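Side-chain contacts in La-related protein 7 homolog (Schizosaccharomyces pombe, PDB 6TZN), which binds telomerase RNA and promotes its assembly with the catalytic subunit, the chain here being the C-terminal xRRM domain: residues L12-K17 with E70-A75; S26-L31 with T57-R62; A91-K94 with P100-I103. All coordinates share one frame; numbering follows the deposited sequence.

Contact 1 of 3, residues L12-K17 with E70-A75; sequences LLTRIK and ETCINA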
ATOM      1  N   LEU A  12       9.657   0.181   7.593  1.00 18.33           N
ATOM      2  CA  LEU A  12       8.736  -0.903   7.280  1.00 18.35           C
ATOM      3  C   LEU A  12       7.392  -0.424   6.753  1.00 17.47           C
ATOM      4  O   LEU A  12       6.638  -1.241   6.216  1.00 17.86           O
ATOM      5  CB  LEU A  12       8.460  -1.747   8.531  1.00 19.16           C
ATOM      6  CG  LEU A  12       9.594  -2.577   9.143  1.00 19.47           C
ATOM      7  CD1 LEU A  12       9.085  -3.306  10.389  1.00 21.56           C
ATOM      8  CD2 LEU A  12      10.132  -3.570   8.133  1.00 22.26           C
ATOM      9  N   LEU A  13       7.066   0.859   6.897  1.00 17.59           N
ATOM     10  CA  LEU A  13       5.690   1.334   6.767  1.00 16.68           C
ATOM     11  C   LEU A  13       5.510   2.130   5.485  1.00 16.71           C
ATOM     12  O   LEU A  13       6.270   3.067   5.222  1.00 18.85           O
ATOM     13  CB  LEU A  13       5.324   2.236   7.947  1.00 18.05           C
ATOM     14  CG  LEU A  13       5.586   1.714   9.355  1.00 18.83           C
ATOM     15  CD1 LEU A  13       5.251   2.802  10.366  1.00 20.61           C
ATOM     16  CD2 LEU A  13       4.770   0.449   9.622  1.00 21.62           C
ATOM     17  N   THR A  14       4.488   1.784   4.702  1.00 16.21           N
ATOM     18  CA  THR A  14       4.112   2.568   3.532  1.00 16.29           C
ATOM     19  C   THR A  14       2.654   2.983   3.641  1.00 16.52           C
ATOM     20  O   THR A  14       1.783   2.153   3.918  1.00 18.04           O
ATOM     21  CB  THR A  14       4.316   1.810   2.210  1.00 17.56           C
ATOM     22  OG1 THR A  14       3.432   0.682   2.144  1.00 17.32           O
ATOM     23  CG2 THR A  14       5.766   1.364   2.059  1.00 18.58           C
ATOM     24  N   ARG A  15       2.387   4.258   3.409  1.00 16.88           N
ATOM     25  CA  ARG A  15       1.020   4.725   3.271  1.00 17.42           C
ATOM     26  C   ARG A  15       0.607   4.552   1.819  1.00 16.81           C
ATOM     27  O   ARG A  15       1.346   4.942   0.909  1.00 19.29           O
ATOM     28  CB  ARG A  15       0.923   6.198   3.654  1.00 20.99           C
ATOM     29  CG  ARG A  15      -0.437   6.804   3.344  1.00 26.34           C
ATOM     30  CD  ARG A  15      -0.535   8.225   3.846  1.00 32.78           C
ATOM     31  NE  ARG A  15      -0.842   8.249   5.269  1.00 41.32           N
ATOM     32  CZ  ARG A  15       0.031   8.567   6.216  1.00 42.83           C
ATOM     33  NH1 ARG A  15       1.275   8.897   5.894  1.00 43.68           N
ATOM     34  NH2 ARG A  15      -0.344   8.558   7.487  1.00 46.92           N
ATOM     35  N   ILE A  16      -0.549   3.935   1.601  1.00 16.53           N
ATOM     36  CA  ILE A  16      -1.151   3.829   0.278  1.00 16.39           C
ATOM     37  C   ILE A  16      -2.293   4.826   0.219  1.00 16.57           C
ATOM     38  O   ILE A  16      -3.159   4.830   1.101  1.00 18.79           O
ATOM     39  CB  ILE A  16      -1.674   2.405   0.010  1.00 17.58           C
ATOM     40  CG1 ILE A  16      -0.621   1.348   0.359  1.00 20.39           C
ATOM     41  CG2 ILE A  16      -2.159   2.287  -1.434  1.00 20.12           C
ATOM     42  CD1 ILE A  16       0.632   1.442  -0.469  1.00 20.11           C
ATOM     43  N   LYS A  17      -2.290   5.687  -0.793  1.00 16.04           N
ATOM     44  CA  LYS A  17      -3.320   6.702  -0.957  1.00 16.03           C
ATOM     45  C   LYS A  17      -4.108   6.473  -2.238  1.00 16.35           C
ATOM     46  O   LYS A  17      -3.601   5.906  -3.213  1.00 16.83           O
ATOM     47  CB  LYS A  17      -2.716   8.110  -1.000  1.00 19.53           C
ATOM     48  CG  LYS A  17      -2.017   8.498   0.288  1.00 23.94           C
ATOM     49  CD  LYS A  17      -1.682   9.975   0.322  1.00 33.45           C
ATOM     50  CE  LYS A  17      -0.631  10.334  -0.705  1.00 39.65           C
ATOM     51  NZ  LYS A  17      -0.353  11.796  -0.678  1.00 44.02           N
ATOM     52  N   GLU A  70      10.392  -0.855   0.248  1.00 19.60           N
ATOM     53  CA  GLU A  70      11.008  -0.139  -0.866  1.00 21.27           C
ATOM     54  C   GLU A  70      10.477  -0.634  -2.205  1.00 19.95           C
ATOM     55  O   GLU A  70      10.247   0.163  -3.125  1.00 20.48           O
ATOM     56  CB  GLU A  70      12.525  -0.317  -0.807  1.00 25.45           C
ATOM     57  CG  GLU A  70      13.295   0.562  -1.782  1.00 33.59           C
ATOM     58  CD  GLU A  70      14.795   0.390  -1.658  1.00 48.91           C
ATOM     59  OE1 GLU A  70      15.254  -0.767  -1.542  1.00 52.22           O
ATOM     60  OE2 GLU A  70      15.514   1.410  -1.677  1.00 57.52           O
ATOM     61  N   THR A  71      10.289  -1.949  -2.337  1.00 19.11           N
ATOM     62  CA  THR A  71       9.744  -2.497  -3.573  1.00 19.69           C
ATOM     63  C   THR A  71       8.343  -1.953  -3.831  1.00 18.86           C
ATOM     64  O   THR A  71       7.987  -1.627  -4.971  1.00 19.29           O
ATOM     65  CB  THR A  71       9.727  -4.026  -3.490  1.00 21.72           C
ATOM     66  OG1 THR A  71      11.063  -4.518  -3.315  1.00 25.08           O
ATOM     67  CG2 THR A  71       9.109  -4.639  -4.738  1.00 23.73           C
ATOM     68  N   CYS A  72       7.533  -1.849  -2.775  1.00 19.13           N
ATOM     69  CA  CYS A  72       6.196  -1.281  -2.908  1.00 18.45           C
ATOM     70  C   CYS A  72       6.262   0.159  -3.408  1.00 17.76           C
ATOM     71  O   CYS A  72       5.535   0.545  -4.336  1.00 18.48           O
ATOM     72  CB  CYS A  72       5.488  -1.355  -1.557  1.00 18.14           C
ATOM     73  SG  CYS A  72       3.878  -0.555  -1.527  1.00 20.10           S
ATOM     74  N   ILE A  73       7.124   0.976  -2.799  1.00 18.62           N
ATOM     75  CA  ILE A  73       7.255   2.370  -3.222  1.00 18.78           C
ATOM     76  C   ILE A  73       7.642   2.450  -4.693  1.00 19.25           C
ATOM     77  O   ILE A  73       7.055   3.216  -5.469  1.00 20.19           O
ATOM     78  CB  ILE A  73       8.270   3.113  -2.334  1.00 20.47           C
ATOM     79  CG1 ILE A  73       7.827   3.100  -0.870  1.00 23.76           C
ATOM     80  CG2 ILE A  73       8.467   4.538  -2.838  1.00 23.16           C
ATOM     81  CD1 ILE A  73       6.458   3.646  -0.656  1.00 25.16           C
ATOM     82  N   ASN A  74       8.631   1.649  -5.101  1.00 19.62           N
ATOM     83  CA  ASN A  74       9.082   1.680  -6.490  1.00 20.97           C
ATOM     84  C   ASN A  74       7.977   1.233  -7.437  1.00 18.80           C
ATOM     85  O   ASN A  74       7.819   1.792  -8.529  1.00 20.59           O
ATOM     86  CB  ASN A  74      10.316   0.793  -6.660  1.00 23.90           C
ATOM     87  CG  ASN A  74      11.537   1.355  -5.962  1.00 25.10           C
ATOM     88  OD1 ASN A  74      11.600   2.547  -5.670  1.00 28.81           O
ATOM     89  ND2 ASN A  74      12.518   0.495  -5.693  1.00 29.40           N
ATOM     90  N   ALA A  75       7.201   0.226  -7.033  1.00 18.03           N
ATOM     91  CA  ALA A  75       6.153  -0.315  -7.892  1.00 19.38           C
ATOM     92  C   ALA A  75       5.105   0.742  -8.227  1.00 20.04           C
ATOM     93  O   ALA A  75       4.726   0.910  -9.393  1.00 20.88           O
ATOM     94  CB  ALA A  75       5.503  -1.516  -7.211  1.00 19.95           C
TER
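T14 and I73 make the tightest side-chain meeting between strand 13-17 and helix 66-78, and it is wholly aliphatic. The methyl CG2 of T14 lies 3.6 Å from CD1 of I73, and the same CD1 stands 4.0 Å from T14 CB, so the end of the isoleucine covers the branch of the threonine. The two side chains run alongside one another in opposing senses, overlapping near their ends. In I73 a chi2 of -55° folds CD1 back toward the strand instead of letting the chain run on straight.

A second apolar touch lies nearby: I16 reaches with its CD1 to 4.0 Å from SG of C72. The thiol is placed here because SG stands anti to the backbone N (chi1 175°), on the side of the helix turned to the sheet, where A104 also packs against it.

Polar atoms take a smaller share. The hydroxyl OG1 of T14 approaches C72 SG at 3.9 Å, a van der Waals distance; its real partner is the indole N-H of W63, at the end of the adjacent strand 58-63.

The contact thus shows how an RRM core admits a polar residue. The threonine spends its methyl on the helix and its hydroxyl on an indole, so a buried oxygen is satisfied while the join between helix and sheet remains one of shape and apolar surface.

Contact 2 of 3, residues S26-L31 with T57-R62; sequences STIHSL and TEAIIR. With NO3 (nitrate ion), chain B.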
ATOM      1  N   SER A  26      -8.812  -7.506   2.277  1.00 18.87           N
ATOM      2  CA  SER A  26      -8.513  -8.610   1.371  1.00 18.86           C
ATOM      3  C   SER A  26      -8.179  -8.101  -0.028  1.00 17.22           C
ATOM      4  O   SER A  26      -7.209  -8.557  -0.653  1.00 18.15           O
ATOM      5  CB  SER A  26      -9.695  -9.574   1.310  1.00 23.17           C
ATOM      6  OG  SER A  26      -9.457 -10.593   0.359  1.00 28.26           O
ATOM      7  N   THR A  27      -8.967  -7.149  -0.532  1.00 16.71           N
ATOM      8  CA  THR A  27      -8.691  -6.587  -1.848  1.00 16.54           C
ATOM      9  C   THR A  27      -7.376  -5.825  -1.846  1.00 16.28           C
ATOM     10  O   THR A  27      -6.591  -5.943  -2.791  1.00 16.39           O
ATOM     11  CB  THR A  27      -9.839  -5.685  -2.306  1.00 16.40           C
ATOM     12  OG1 THR A  27     -11.061  -6.429  -2.288  1.00 19.08           O
ATOM     13  CG2 THR A  27      -9.593  -5.160  -3.721  1.00 18.15           C
ATOM     14  N   ILE A  28      -7.114  -5.043  -0.794  1.00 15.32           N
ATOM     15  CA  ILE A  28      -5.842  -4.327  -0.714  1.00 15.23           C
ATOM     16  C   ILE A  28      -4.678  -5.307  -0.746  1.00 15.61           C
ATOM     17  O   ILE A  28      -3.693  -5.102  -1.464  1.00 16.57           O
ATOM     18  CB  ILE A  28      -5.791  -3.416   0.528  1.00 15.32           C
ATOM     19  CG1 ILE A  28      -6.879  -2.342   0.464  1.00 16.48           C
ATOM     20  CG2 ILE A  28      -4.402  -2.803   0.681  1.00 16.45           C
ATOM     21  CD1 ILE A  28      -7.141  -1.681   1.817  1.00 18.05           C
ATOM     22  N   HIS A  29      -4.780  -6.399   0.008  1.00 16.72           N
ATOM     23  CA  HIS A  29      -3.719  -7.401   0.009  1.00 17.75           C
ATOM     24  C   HIS A  29      -3.491  -7.957  -1.393  1.00 17.78           C
ATOM     25  O   HIS A  29      -2.351  -8.046  -1.866  1.00 18.60           O
ATOM     26  CB  HIS A  29      -4.066  -8.526   0.988  1.00 19.99           C
ATOM     27  CG  HIS A  29      -2.970  -9.528   1.164  1.00 23.99           C
ATOM     28  ND1 HIS A  29      -2.240  -9.631   2.328  1.00 29.75           N
ATOM     29  CD2 HIS A  29      -2.481 -10.474   0.329  1.00 29.52           C
ATOM     30  CE1 HIS A  29      -1.350 -10.599   2.204  1.00 29.88           C
ATOM     31  NE2 HIS A  29      -1.471 -11.122   0.997  1.00 29.53           N
ATOM     32  N   SER A  30      -4.573  -8.325  -2.083  1.00 16.86           N
ATOM     33  CA  SER A  30      -4.445  -8.870  -3.430  1.00 17.85           C
ATOM     34  C   SER A  30      -3.876  -7.840  -4.393  1.00 15.98           C
ATOM     35  O   SER A  30      -3.041  -8.173  -5.247  1.00 17.88           O
ATOM     36  CB  SER A  30      -5.806  -9.354  -3.927  1.00 20.58           C
ATOM     37  OG  SER A  30      -6.250 -10.444  -3.144  1.00 22.43           O
ATOM     38  N   LEU A  31      -4.330  -6.589  -4.287  1.00 15.39           N
ATOM     39  CA  LEU A  31      -3.823  -5.532  -5.155  1.00 15.94           C
ATOM     40  C   LEU A  31      -2.327  -5.325  -4.932  1.00 15.85           C
ATOM     41  O   LEU A  31      -1.538  -5.252  -5.889  1.00 16.41           O
ATOM     42  CB  LEU A  31      -4.602  -4.243  -4.898  1.00 16.52           C
ATOM     43  CG  LEU A  31      -4.296  -3.029  -5.777  1.00 19.31           C
ATOM     44  CD1 LEU A  31      -5.538  -2.137  -5.893  1.00 21.04           C
ATOM     45  CD2 LEU A  31      -3.122  -2.233  -5.226  1.00 20.98           C
ATOM     46  N   THR A  57      -9.782   6.261   2.170  1.00 18.07           N
ATOM     47  CA  THR A  57      -9.097   6.089   0.897  1.00 17.56           C
ATOM     48  C   THR A  57      -7.606   5.853   1.084  1.00 16.65           C
ATOM     49  O   THR A  57      -6.855   5.873   0.103  1.00 16.87           O
ATOM     50  CB  THR A  57      -9.346   7.292  -0.018  1.00 17.85           C
ATOM     51  OG1 THR A  57      -8.831   8.473   0.603  1.00 19.22           O
ATOM     52  CG2 THR A  57     -10.833   7.468  -0.301  1.00 21.08           C
ATOM     53  N   GLU A  58      -7.163   5.638   2.320  1.00 17.74           N
ATOM     54  CA  GLU A  58      -5.760   5.409   2.625  1.00 17.81           C
ATOM     55  C   GLU A  58      -5.632   4.192   3.527  1.00 16.82           C
ATOM     56  O   GLU A  58      -6.562   3.839   4.262  1.00 18.09           O
ATOM     57  CB  GLU A  58      -5.125   6.626   3.318  1.00 22.34           C
ATOM     58  CG  GLU A  58      -5.160   7.897   2.487  1.00 30.31           C
ATOM     59  CD  GLU A  58      -4.516   9.082   3.183  1.00 39.64           C
ATOM     60  OE1 GLU A  58      -4.033   8.917   4.324  1.00 39.50           O
ATOM     61  OE2 GLU A  58      -4.500  10.180   2.586  1.00 45.97           O
ATOM     62  N   ALA A  59      -4.473   3.543   3.453  1.00 17.38           N
ATOM     63  CA  ALA A  59      -4.122   2.464   4.362  1.00 16.87           C
ATOM     64  C   ALA A  59      -2.654   2.606   4.729  1.00 16.60           C
ATOM     65  O   ALA A  59      -1.869   3.215   3.998  1.00 18.24           O
ATOM     66  CB  ALA A  59      -4.357   1.091   3.717  1.00 16.99           C
ATOM     67  N   ILE A  60      -2.275   2.027   5.864  1.00 15.77           N
ATOM     68  CA  ILE A  60      -0.866   1.919   6.240  1.00 16.20           C
ATOM     69  C   ILE A  60      -0.486   0.448   6.206  1.00 16.00           C
ATOM     70  O   ILE A  60      -1.131  -0.379   6.859  1.00 17.17           O
ATOM     71  CB  ILE A  60      -0.577   2.532   7.620  1.00 19.09           C
ATOM     72  CG1 ILE A  60      -0.867   4.036   7.603  1.00 23.51           C
ATOM     73  CG2 ILE A  60       0.865   2.244   8.026  1.00 21.24           C
ATOM     74  CD1 ILE A  60      -0.609   4.729   8.924  1.00 26.86           C
ATOM     75  N   ILE A  61       0.549   0.121   5.435  1.00 16.09           N
ATOM     76  CA  ILE A  61       1.028  -1.247   5.295  1.00 16.21           C
ATOM     77  C   ILE A  61       2.290  -1.413   6.131  1.00 15.79           C
ATOM     78  O   ILE A  61       3.248  -0.640   5.986  1.00 16.50           O
ATOM     79  CB  ILE A  61       1.321  -1.590   3.821  1.00 17.12           C
ATOM     80  CG1 ILE A  61       0.218  -1.069   2.886  1.00 19.37           C
ATOM     81  CG2 ILE A  61       1.537  -3.097   3.670  1.00 19.33           C
ATOM     82  CD1 ILE A  61      -1.176  -1.597   3.200  1.00 19.80           C
ATOM     83  N   ARG A  62       2.301  -2.422   7.002  1.00 15.52           N
ATOM     84  CA  ARG A  62       3.504  -2.836   7.718  1.00 16.25           C
ATOM     85  C   ARG A  62       4.083  -4.022   6.954  1.00 16.50           C
ATOM     86  O   ARG A  62       3.536  -5.131   7.000  1.00 17.13           O
ATOM     87  CB  ARG A  62       3.178  -3.205   9.168  1.00 18.11           C
ATOM     88  CG  ARG A  62       4.393  -3.419  10.089  1.00 17.41           C
ATOM     89  CD  ARG A  62       5.029  -4.796   9.909  1.00 17.87           C
ATOM     90  NE  ARG A  62       5.650  -5.274  11.137  1.00 17.08           N
ATOM     91  CZ  ARG A  62       6.740  -6.032  11.208  1.00 17.82           C
ATOM     92  NH1 ARG A  62       7.404  -6.383  10.110  1.00 19.09           N
ATOM     93  NH2 ARG A  62       7.175  -6.430  12.397  1.00 18.37           N
TER
HETATM   94  N   NO3 B 501       4.013  -5.559  14.298  1.00 16.72           N
HETATM   95  O1  NO3 B 501       3.769  -4.841  13.298  1.00 17.88           O
HETATM   96  O2  NO3 B 501       3.080  -5.893  15.069  1.00 18.75           O
HETATM   97  O3  NO3 B 501       5.187  -5.945  14.555  1.00 18.05           O
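R62 holds a nitrate ion through two N-H bonds, an unusual adornment to a contact that otherwise consists of three aliphatic side chains. NE donates to nitrate O1 at 2.9 Å, and O1 lies at the edge of the guanidinium, in its plane; NH2 donates to O3 at 3.0 Å, with an N-H...O angle of 160°. With CG anti to the backbone N, the chain bends at chi2 (-80°) and the guanidinium runs on in the strand's direction, past the segment's end. A leucine here has neither donor and would probably leave the anion without its paired bonds and cationic mate. The nitrate probably comes from the crystallisation liquor.

Between helix and strand the packing is light. CG2 of I28 comes to 4.3 Å from CD1 of I61, while its other branch carries CD1 to 4.4 Å from A59 CB; one isoleucine therefore straddles two alternate residues of the strand.

A59 and I61 belong to the face of the sheet that helix 25-39 covers, whereas I60 and R62 meet helix 109-119 through Y115. Strand 58-63 is flanked by strands 47-51 and 13-17, so the contact joins the first RRM helix to the interior of the sheet.

Contact 3 of 3, residues A91-K94 with P100-I103; sequences AHRK and PFLI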
ATOM      1  N   ALA A  91      -6.319  -2.989 -11.173  1.00 16.01           N
ATOM      2  CA  ALA A  91      -6.273  -1.533 -11.068  1.00 16.62           C
ATOM      3  C   ALA A  91      -5.674  -0.864 -12.314  1.00 16.25           C
ATOM      4  O   ALA A  91      -4.829   0.026 -12.225  1.00 17.54           O
ATOM      5  CB  ALA A  91      -5.557  -1.101  -9.781  1.00 17.31           C
ATOM      6  N   HIS A  92      -6.152  -1.262 -13.486  1.00 17.49           N
ATOM      7  CA  HIS A  92      -5.709  -0.592 -14.704  1.00 18.68           C
ATOM      8  C   HIS A  92      -6.354   0.782 -14.807  1.00 19.43           C
ATOM      9  O   HIS A  92      -7.568   0.929 -14.630  1.00 23.30           O
ATOM     10  CB  HIS A  92      -6.079  -1.415 -15.934  1.00 20.65           C
ATOM     11  CG  HIS A  92      -5.305  -2.685 -16.058  1.00 20.76           C
ATOM     12  ND1 HIS A  92      -5.594  -3.642 -17.004  1.00 24.52           N
ATOM     13  CD2 HIS A  92      -4.267  -3.168 -15.335  1.00 21.51           C
ATOM     14  CE1 HIS A  92      -4.753  -4.654 -16.873  1.00 25.70           C
ATOM     15  NE2 HIS A  92      -3.939  -4.391 -15.866  1.00 23.83           N
ATOM     16  N   ARG A  93      -5.545   1.790 -15.113  1.00 21.77           N
ATOM     17  CA  ARG A  93      -6.092   3.113 -15.367  1.00 26.00           C
ATOM     18  C   ARG A  93      -6.950   3.076 -16.624  1.00 27.06           C
ATOM     19  O   ARG A  93      -6.595   2.441 -17.620  1.00 30.31           O
ATOM     20  CB  ARG A  93      -4.955   4.137 -15.498  1.00 30.70           C
ATOM     21  CG  ARG A  93      -4.113   4.043 -16.775  1.00 34.38           C
ATOM     22  CD  ARG A  93      -4.630   4.984 -17.863  1.00 39.66           C
ATOM     23  NE  ARG A  93      -3.761   5.013 -19.037  1.00 42.45           N
ATOM     24  CZ  ARG A  93      -3.887   4.206 -20.087  1.00 45.96           C
ATOM     25  NH1 ARG A  93      -4.851   3.295 -20.118  1.00 47.75           N
ATOM     26  NH2 ARG A  93      -3.045   4.310 -21.110  1.00 49.00           N
ATOM     27  N   LYS A  94      -8.100   3.735 -16.567  1.00 30.22           N
ATOM     28  CA  LYS A  94      -9.003   3.819 -17.704  1.00 35.79           C
ATOM     29  C   LYS A  94      -9.027   5.246 -18.228  1.00 38.61           C
ATOM     30  O   LYS A  94      -9.001   6.202 -17.448  1.00 39.61           O
ATOM     31  CB  LYS A  94     -10.417   3.375 -17.319  1.00 39.76           C
ATOM     32  CG  LYS A  94     -10.486   1.978 -16.729  1.00 43.17           C
ATOM     33  CD  LYS A  94      -9.684   0.989 -17.562  1.00 49.40           C
ATOM     34  CE  LYS A  94      -9.935  -0.444 -17.119  1.00 53.27           C
ATOM     35  NZ  LYS A  94     -11.329  -0.644 -16.629  1.00 54.21           N
ATOM     36  N   PRO A 100      -8.189   9.011  -9.014  1.00 35.60           N
ATOM     37  CA  PRO A 100      -6.770   9.383  -8.985  1.00 35.15           C
ATOM     38  C   PRO A 100      -5.874   8.153  -8.984  1.00 31.66           C
ATOM     39  O   PRO A 100      -6.316   7.027  -8.740  1.00 34.68           O
ATOM     40  CB  PRO A 100      -6.632  10.156  -7.669  1.00 35.94           C
ATOM     41  CG  PRO A 100      -7.792   9.701  -6.812  1.00 39.17           C
ATOM     42  CD  PRO A 100      -8.768   8.930  -7.662  1.00 39.56           C
ATOM     43  N   PHE A 101      -4.594   8.383  -9.289  1.00 26.77           N
ATOM     44  CA  PHE A 101      -3.626   7.292  -9.285  1.00 20.92           C
ATOM     45  C   PHE A 101      -3.275   6.868  -7.862  1.00 17.36           C
ATOM     46  O   PHE A 101      -3.089   7.701  -6.972  1.00 20.06           O
ATOM     47  CB  PHE A 101      -2.343   7.703 -10.011  1.00 26.04           C
ATOM     48  CG  PHE A 101      -2.495   7.836 -11.498  1.00 28.55           C
ATOM     49  CD1 PHE A 101      -2.672   6.718 -12.295  1.00 27.59           C
ATOM     50  CD2 PHE A 101      -2.445   9.081 -12.101  1.00 34.34           C
ATOM     51  CE1 PHE A 101      -2.805   6.842 -13.667  1.00 30.46           C
ATOM     52  CE2 PHE A 101      -2.579   9.211 -13.473  1.00 35.03           C
ATOM     53  CZ  PHE A 101      -2.756   8.091 -14.254  1.00 31.96           C
ATOM     54  N   LEU A 102      -3.176   5.559  -7.656  1.00 16.27           N
ATOM     55  CA  LEU A 102      -2.645   5.031  -6.408  1.00 16.47           C
ATOM     56  C   LEU A 102      -1.218   5.532  -6.172  1.00 16.51           C
ATOM     57  O   LEU A 102      -0.382   5.548  -7.085  1.00 18.15           O
ATOM     58  CB  LEU A 102      -2.661   3.503  -6.454  1.00 15.38           C
ATOM     59  CG  LEU A 102      -4.070   2.903  -6.362  1.00 16.86           C
ATOM     60  CD1 LEU A 102      -4.103   1.502  -6.930  1.00 18.48           C
ATOM     61  CD2 LEU A 102      -4.536   2.901  -4.911  1.00 19.76           C
ATOM     62  N   ILE A 103      -0.942   5.922  -4.928  1.00 16.71           N
ATOM     63  CA  ILE A 103       0.342   6.464  -4.501  1.00 18.78           C
ATOM     64  C   ILE A 103       0.791   5.691  -3.269  1.00 17.68           C
ATOM     65  O   ILE A 103      -0.027   5.362  -2.406  1.00 19.92           O
ATOM     66  CB  ILE A 103       0.201   7.959  -4.147  1.00 23.26           C
ATOM     67  CG1 ILE A 103      -0.080   8.785  -5.402  1.00 27.26           C
ATOM     68  CG2 ILE A 103       1.441   8.477  -3.397  1.00 28.03           C
ATOM     69  CD1 ILE A 103      -0.385  10.228  -5.106  1.00 30.67           C
TER
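A91 and L102 meet methyl to methyl, and R93 and F101 meet alkyl to ring, two residue pairs that join the middle of a long connection to its end. The four touching residues lie in irregular chain, and the contacts between the segments are made by side chains.

The inner pair is simple. A91 points its CB straight at the other segment, and L102 replies with CD1 at 4.1 Å. Both residues are buried, and both also pack on L31. A91 takes a left-handed backbone conformation (phi 57°, psi 48°), uncommon for an alanine, and its N-H is held by the carboxylate of D88.

The outer pair is less regular. R93 touches the phenyl group of F101 with the root of its chain: CB lies 3.9 Å from CE1, approaching the ring obliquely. Although CB points toward the ring, the rest of the arginine departs. CG sits between the backbone N and the carbonyl carbon, and chi2 of 94° is far from a staggered value; the resulting bend leads the guanidinium off toward a long, weak ion pair with E80. F101 leans its ring to meet CB and also rests on E80.

Placed in the fold, the contact lies in the connection from helix 66-78 to strand 103-106. Its buried half closes on helix 25-39 through L31, its outer half stays exposed, and I103 opens the edge strand, where it pairs through backbone hydrogen bonds with K17 of strand 13-17.

Overall arrangement
Contacts 1 and 2 put the two RRM helices on the same face of one antiparallel sheet, their centres about 11 Å apart. They are stitched together where strands 13-17 and 58-63 run side by side: T14 O lies 2.8 Å from I61 N, and I16 N lies 2.8 Å from A59 O. Contact 3 lies farther out, its centre about 15 Å from that of contact 1 and 14 Å from that of contact 2. L31 of contact 2 bridges to it, its CD1 4.0 Å from A91 CB, while K17 N meets I103 O at 2.8 Å. R62, which holds the nitrate, also packs on helix 109-119, on the opposite sheet face, as expected of an xRRM.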